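Local coordinates for protein Stk_08120 (Sulfolobus tokodaii str. 7, PDB 2EJX) that probably serves as a fatty acid carrier, belonging to a thermoacidophile-specific family with a Bet v 1-like fold, at residues I34-I38 with S59-K63; E45-E50 with V62-K68. All blocks are in the same frame, centred on the assembly; numbering follows the deposited sequence.

Contact 1: I34-I38 with S59-K63; sequences IFPGI and SYKVK
Y60 reaches across from strand 58-69 and drives the end of its ring into the loop at P36, where its hydroxyl gives the carbonyl oxygen a short hydrogen bond, 2.5 Å from Y60 OH to P36 O. Its CG lies between the backbone N and the carbonyl carbon (chi1 64°), which sends the ring toward the loop. P36 O lies at the edge of the phenol ring and in its plane, while the hydroxyl stands 38° out of the carbonyl plane, not on a lone pair. Apolar groups surround Y60 OH: P36 CD at 3.5 Å, its side chain roughly perpendicular to the tyrosine, I38 CD1 at 3.4 Å and F35 CB at 3.6 Å. The same hydroxyl sits near the plane of the F35 ring, at its edge. Two residues along the strand, V62 CG2 meets F35 CE2 at 4.1 Å. A phenylalanine in place of Y60 would probably keep much of this apolar packing but leave the P36 carbonyl without its mate and the loop less firmly tied. F35 also meets Y77 edge-to-face, and P36 leans on Y114 and V115. The loop after helix 27-34 is thus fastened to the curved sheet beneath the long C-terminal helix, as in the helix-grip architecture of Bet v 1-like proteins.

Contact 2: E45-E50 with V62-K68; sequences EPEIFE and VKGRVYK
I48, F49 and E50 pair with R65, G64 and K63 in the antiparallel hairpin of strands 48-55 and 58-69, at the end away from its connecting turn. F49 and G64 form the hydrogen-bonded pair, with F49 N to G64 O at 3.1 Å and G64 N to F49 O at 2.9 Å. The F49 ring folds back over the glycine, one face above G64 N, because CG lies between the backbone N and the carbonyl carbon (chi1 76°); a CB at G64 would come too close to F49 CE2. On the other face of the sheet, I48 CG1 lies 3.8 Å above the centre of the R65 guanidinium. R65 NH2 also reaches E45 OE2 at 3.2 Å, a salt bridge whose hydrogen bond is weak and bent (123°), the planar groups 59° apart. The type I turn from E45 to I48 is tied to the strand by V66 N to E47 O. K68 NZ meets E47 OE2 at 2.9 Å, from above the carboxylate plane; one water accepts from this ammonium and donates to P46 O, and another joins E47 OE1, R65 NE and V66 O. Charge pairs and waters thus add to the backbone bond at the turn, while the F49 ring covers the G64 backbone.

Contacts 1 and 2 follow one another along strand 58-69, with centres about 14 Å apart, and share V62 and K63. They work as an example of one strand serving two tasks: in contact 1 it receives the loop that follows helix 27-34, while in contact 2 it zips onto its hairpin neighbour. V62 belongs to both on the inner side; its other methyl, CG1, meets F49, which itself packs on P27 and I31 of helix 27-34. K63 faces the opposite way, its amine paired with D78 on strand 72-79. No ligand marks a binding site here, and where a fatty acid would bind cannot be read from these contacts.

Contact 1: I34-I38 with S59-K63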
loop_
_atom_site.group_PDB
_atom_site.type_symbol
_atom_site.label_atom_id
_atom_site.label_comp_id
_atom_site.label_asym_id
_atom_site.label_seq_id
_atom_site.Cartn_x
_atom_site.Cartn_y
_atom_site.Cartn_z
ATOM N N ILE A 34 3.637 -2.842 0.050
ATOM C CA ILE A 34 2.549 -3.800 -0.262
ATOM C C ILE A 34 2.711 -4.544 -1.578
ATOM O O ILE A 34 2.511 -5.764 -1.648
ATOM C CB ILE A 34 1.145 -3.107 -0.162
ATOM C CG1 ILE A 34 0.842 -2.718 1.306
ATOM C CG2 ILE A 34 0.005 -4.054 -0.639
ATOM C CD1 ILE A 34 -0.193 -1.653 1.421
ATOM N N PHE A 35 3.120 -3.827 -2.632
ATOM C CA PHE A 35 3.203 -4.436 -3.949
ATOM C C PHE A 35 4.359 -5.443 -4.011
ATOM O O PHE A 35 5.317 -5.296 -3.252
ATOM C CB PHE A 35 3.294 -3.364 -5.041
ATOM C CG PHE A 35 1.947 -2.875 -5.504
ATOM C CD1 PHE A 35 1.009 -2.407 -4.585
ATOM C CD2 PHE A 35 1.592 -2.943 -6.844
ATOM C CE1 PHE A 35 -0.255 -1.970 -4.990
ATOM C CE2 PHE A 35 0.310 -2.520 -7.266
ATOM C CZ PHE A 35 -0.596 -2.018 -6.341
ATOM N N PRO A 36 4.254 -6.492 -4.871
ATOM C CA PRO A 36 5.353 -7.473 -4.934
ATOM C C PRO A 36 6.658 -6.933 -5.511
ATOM O O PRO A 36 6.686 -6.509 -6.667
ATOM C CB PRO A 36 4.821 -8.594 -5.848
ATOM C CG PRO A 36 3.398 -8.276 -6.131
ATOM C CD PRO A 36 3.128 -6.840 -5.779
ATOM N N GLY A 37 7.722 -6.972 -4.715
ATOM C CA GLY A 37 9.097 -6.807 -5.227
ATOM C C GLY A 37 9.355 -5.475 -5.921
ATOM O O GLY A 37 10.028 -5.436 -6.949
ATOM N N ILE A 38 8.842 -4.389 -5.336
ATOM C CA ILE A 38 9.077 -3.028 -5.859
ATOM C C ILE A 38 10.564 -2.652 -5.803
ATOM O O ILE A 38 11.190 -2.735 -4.745
ATOM C CB ILE A 38 8.196 -1.966 -5.118
ATOM C CG1 ILE A 38 6.708 -2.217 -5.366
ATOM C CG2 ILE A 38 8.594 -0.509 -5.491
ATOM C CD1 ILE A 38 6.262 -1.814 -6.791
ATOM N N SER A 59 8.392 -8.927 -14.546
ATOM C CA SER A 59 8.543 -7.498 -14.279
ATOM C C SER A 59 7.269 -6.754 -14.611
ATOM O O SER A 59 6.543 -7.091 -15.568
ATOM C CB SER A 59 9.673 -6.923 -15.117
ATOM O OG SER A 59 10.878 -7.553 -14.721
ATOM N N TYR A 60 6.992 -5.698 -13.847
ATOM C CA TYR A 60 5.833 -4.895 -14.139
ATOM C C TYR A 60 6.129 -3.439 -13.826
ATOM O O TYR A 60 7.036 -3.130 -13.033
ATOM C CB TYR A 60 4.587 -5.370 -13.378
ATOM C CG TYR A 60 4.714 -5.247 -11.885
ATOM C CD1 TYR A 60 4.250 -4.104 -11.222
ATOM C CD2 TYR A 60 5.360 -6.236 -11.136
ATOM C CE1 TYR A 60 4.383 -3.965 -9.849
ATOM C CE2 TYR A 60 5.487 -6.122 -9.754
ATOM C CZ TYR A 60 5.011 -4.969 -9.119
ATOM O OH TYR A 60 5.124 -4.824 -7.751
ATOM N N LYS A 61 5.394 -2.579 -14.511
ATOM C CA LYS A 61 5.438 -1.125 -14.311
ATOM C C LYS A 61 4.073 -0.692 -13.857
ATOM O O LYS A 61 3.078 -0.924 -14.566
ATOM C CB LYS A 61 5.747 -0.408 -15.621
ATOM C CG LYS A 61 7.184 -0.339 -15.951
ATOM C CD LYS A 61 7.392 0.177 -17.384
ATOM C CE LYS A 61 7.723 1.660 -17.430
ATOM N NZ LYS A 61 6.505 2.509 -17.426
ATOM N N VAL A 62 3.992 -0.066 -12.692
ATOM C CA VAL A 62 2.718 0.397 -12.189
ATOM C C VAL A 62 2.811 1.928 -11.957
ATOM O O VAL A 62 3.889 2.461 -11.625
ATOM C CB VAL A 62 2.238 -0.423 -10.936
ATOM C CG1 VAL A 62 3.248 -0.348 -9.825
ATOM C CG2 VAL A 62 0.876 0.008 -10.438
ATOM N N LYS A 63 1.712 2.618 -12.224
ATOM C CA LYS A 63 1.607 4.048 -11.879
ATOM C C LYS A 63 0.169 4.329 -11.454
ATOM O O LYS A 63 -0.737 3.531 -11.674
ATOM C CB LYS A 63 2.029 4.947 -13.064
ATOM C CG LYS A 63 1.006 4.956 -14.182
ATOM C CD LYS A 63 1.622 5.594 -15.413
ATOM C CE LYS A 63 0.547 5.942 -16.464
ATOM N NZ LYS A 63 0.340 4.788 -17.327
#

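Contact 2: E45-E50 with V62-K68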
loop_
_atom_site.group_PDB
_atom_site.type_symbol
_atom_site.label_atom_id
_atom_site.label_comp_id
_atom_site.label_asym_id
_atom_site.label_seq_id
_atom_site.Cartn_x
_atom_site.Cartn_y
_atom_site.Cartn_z
ATOM N N GLU A 45 5.043 14.694 -7.696
ATOM C CA GLU A 45 3.857 15.342 -7.141
ATOM C C GLU A 45 3.299 14.398 -6.062
ATOM O O GLU A 45 3.364 13.171 -6.238
ATOM C CB GLU A 45 2.859 15.507 -8.284
ATOM C CG GLU A 45 1.945 16.728 -8.271
ATOM C CD GLU A 45 0.895 16.650 -9.396
ATOM O OE1 GLU A 45 1.268 16.815 -10.586
ATOM O OE2 GLU A 45 -0.301 16.394 -9.087
ATOM N N PRO A 46 2.738 14.955 -4.952
ATOM C CA PRO A 46 2.483 14.163 -3.710
ATOM C C PRO A 46 1.379 13.111 -3.832
ATOM O O PRO A 46 1.267 12.204 -2.979
ATOM C CB PRO A 46 2.081 15.231 -2.680
ATOM C CG PRO A 46 1.459 16.340 -3.533
ATOM C CD PRO A 46 2.277 16.354 -4.816
ATOM N N GLU A 47 0.562 13.231 -4.869
ATOM C CA GLU A 47 -0.521 12.292 -5.046
ATOM C C GLU A 47 -0.353 11.375 -6.258
ATOM O O GLU A 47 -1.284 10.674 -6.586
ATOM C CB GLU A 47 -1.863 13.015 -5.087
ATOM C CG GLU A 47 -2.111 13.858 -3.836
ATOM C CD GLU A 47 -3.577 14.058 -3.546
ATOM O OE1 GLU A 47 -4.233 14.808 -4.301
ATOM O OE2 GLU A 47 -4.079 13.474 -2.557
ATOM N N ILE A 48 0.809 11.410 -6.918
ATOM C CA ILE A 48 1.056 10.568 -8.097
ATOM C C ILE A 48 2.298 9.726 -7.934
ATOM O O ILE A 48 3.281 10.175 -7.355
ATOM C CB ILE A 48 1.200 11.405 -9.413
ATOM C CG1 ILE A 48 0.125 12.469 -9.504
ATOM C CG2 ILE A 48 1.125 10.498 -10.635
ATOM C CD1 ILE A 48 0.434 13.528 -10.544
ATOM N N PHE A 49 2.277 8.505 -8.469
ATOM C CA PHE A 49 3.442 7.680 -8.409
ATOM C C PHE A 49 3.599 6.830 -9.657
ATOM O O PHE A 49 2.625 6.532 -10.344
ATOM C CB PHE A 49 3.355 6.759 -7.177
ATOM C CG PHE A 49 2.409 5.628 -7.354
ATOM C CD1 PHE A 49 2.884 4.392 -7.818
ATOM C CD2 PHE A 49 1.059 5.788 -7.072
ATOM C CE1 PHE A 49 2.037 3.336 -7.992
ATOM C CE2 PHE A 49 0.182 4.734 -7.251
ATOM C CZ PHE A 49 0.673 3.505 -7.718
ATOM N N GLU A 50 4.840 6.462 -9.915
ATOM C CA GLU A 50 5.177 5.402 -10.860
ATOM C C GLU A 50 6.145 4.472 -10.157
ATOM O O GLU A 50 7.111 4.915 -9.496
ATOM C CB GLU A 50 5.861 5.998 -12.104
ATOM C CG GLU A 50 5.069 7.100 -12.754
ATOM C CD GLU A 50 5.918 8.054 -13.590
ATOM O OE1 GLU A 50 6.928 7.607 -14.183
ATOM O OE2 GLU A 50 5.573 9.265 -13.631
ATOM N N VAL A 62 3.992 -0.066 -12.692
ATOM C CA VAL A 62 2.718 0.397 -12.189
ATOM C C VAL A 62 2.811 1.928 -11.957
ATOM O O VAL A 62 3.889 2.461 -11.625
ATOM C CB VAL A 62 2.238 -0.423 -10.936
ATOM C CG1 VAL A 62 3.248 -0.348 -9.825
ATOM C CG2 VAL A 62 0.876 0.008 -10.438
ATOM N N LYS A 63 1.712 2.618 -12.224
ATOM C CA LYS A 63 1.607 4.048 -11.879
ATOM C C LYS A 63 0.169 4.329 -11.454
ATOM O O LYS A 63 -0.737 3.531 -11.674
ATOM C CB LYS A 63 2.029 4.947 -13.064
ATOM C CG LYS A 63 1.006 4.956 -14.182
ATOM C CD LYS A 63 1.622 5.594 -15.413
ATOM C CE LYS A 63 0.547 5.942 -16.464
ATOM N NZ LYS A 63 0.340 4.788 -17.327
ATOM N N GLY A 64 -0.069 5.437 -10.782
ATOM C CA GLY A 64 -1.391 5.666 -10.263
ATOM C C GLY A 64 -1.505 6.964 -9.453
ATOM O O GLY A 64 -0.577 7.761 -9.438
ATOM N N ARG A 65 -2.639 7.117 -8.788
ATOM C CA ARG A 65 -3.028 8.363 -8.100
ATOM C C ARG A 65 -3.718 8.047 -6.792
ATOM O O ARG A 65 -4.471 7.101 -6.699
ATOM C CB ARG A 65 -3.973 9.202 -8.991
ATOM C CG ARG A 65 -4.405 10.581 -8.395
ATOM C CD ARG A 65 -4.508 11.676 -9.476
ATOM N NE ARG A 65 -4.113 12.957 -8.878
ATOM C CZ ARG A 65 -3.523 13.958 -9.524
ATOM N NH1 ARG A 65 -3.245 13.862 -10.819
ATOM N NH2 ARG A 65 -3.204 15.069 -8.861
ATOM N N VAL A 66 -3.458 8.873 -5.779
ATOM C CA VAL A 66 -4.026 8.720 -4.449
ATOM C C VAL A 66 -5.135 9.750 -4.243
ATOM O O VAL A 66 -4.982 10.944 -4.598
ATOM C CB VAL A 66 -2.944 8.951 -3.378
ATOM C CG1 VAL A 66 -3.557 8.872 -1.975
ATOM C CG2 VAL A 66 -1.795 7.972 -3.546
ATOM N N TYR A 67 -6.265 9.282 -3.726
ATOM C CA TYR A 67 -7.371 10.129 -3.387
ATOM C C TYR A 67 -7.630 9.936 -1.904
ATOM O O TYR A 67 -7.717 8.801 -1.412
ATOM C CB TYR A 67 -8.605 9.760 -4.194
ATOM C CG TYR A 67 -8.371 9.855 -5.690
ATOM C CD1 TYR A 67 -8.615 11.061 -6.373
ATOM C CD2 TYR A 67 -7.865 8.765 -6.419
ATOM C CE1 TYR A 67 -8.398 11.177 -7.746
ATOM C CE2 TYR A 67 -7.649 8.866 -7.810
ATOM C CZ TYR A 67 -7.927 10.084 -8.460
ATOM O OH TYR A 67 -7.704 10.233 -9.816
ATOM N N LYS A 68 -7.694 11.061 -1.200
ATOM C CA LYS A 68 -7.989 11.094 0.222
ATOM C C LYS A 68 -9.461 11.406 0.482
ATOM O O LYS A 68 -10.056 12.286 -0.164
ATOM C CB LYS A 68 -7.046 12.100 0.918
ATOM C CG LYS A 68 -5.561 11.848 0.645
ATOM C CD LYS A 68 -4.676 12.726 1.521
ATOM C CE LYS A 68 -3.175 12.662 1.169
ATOM N NZ LYS A 68 -2.647 13.434 0.007
HETATM O O HOH W 1 -0.761 11.578 -1.130
HETATM O O HOH W 2 -5.787 13.002 -6.207
#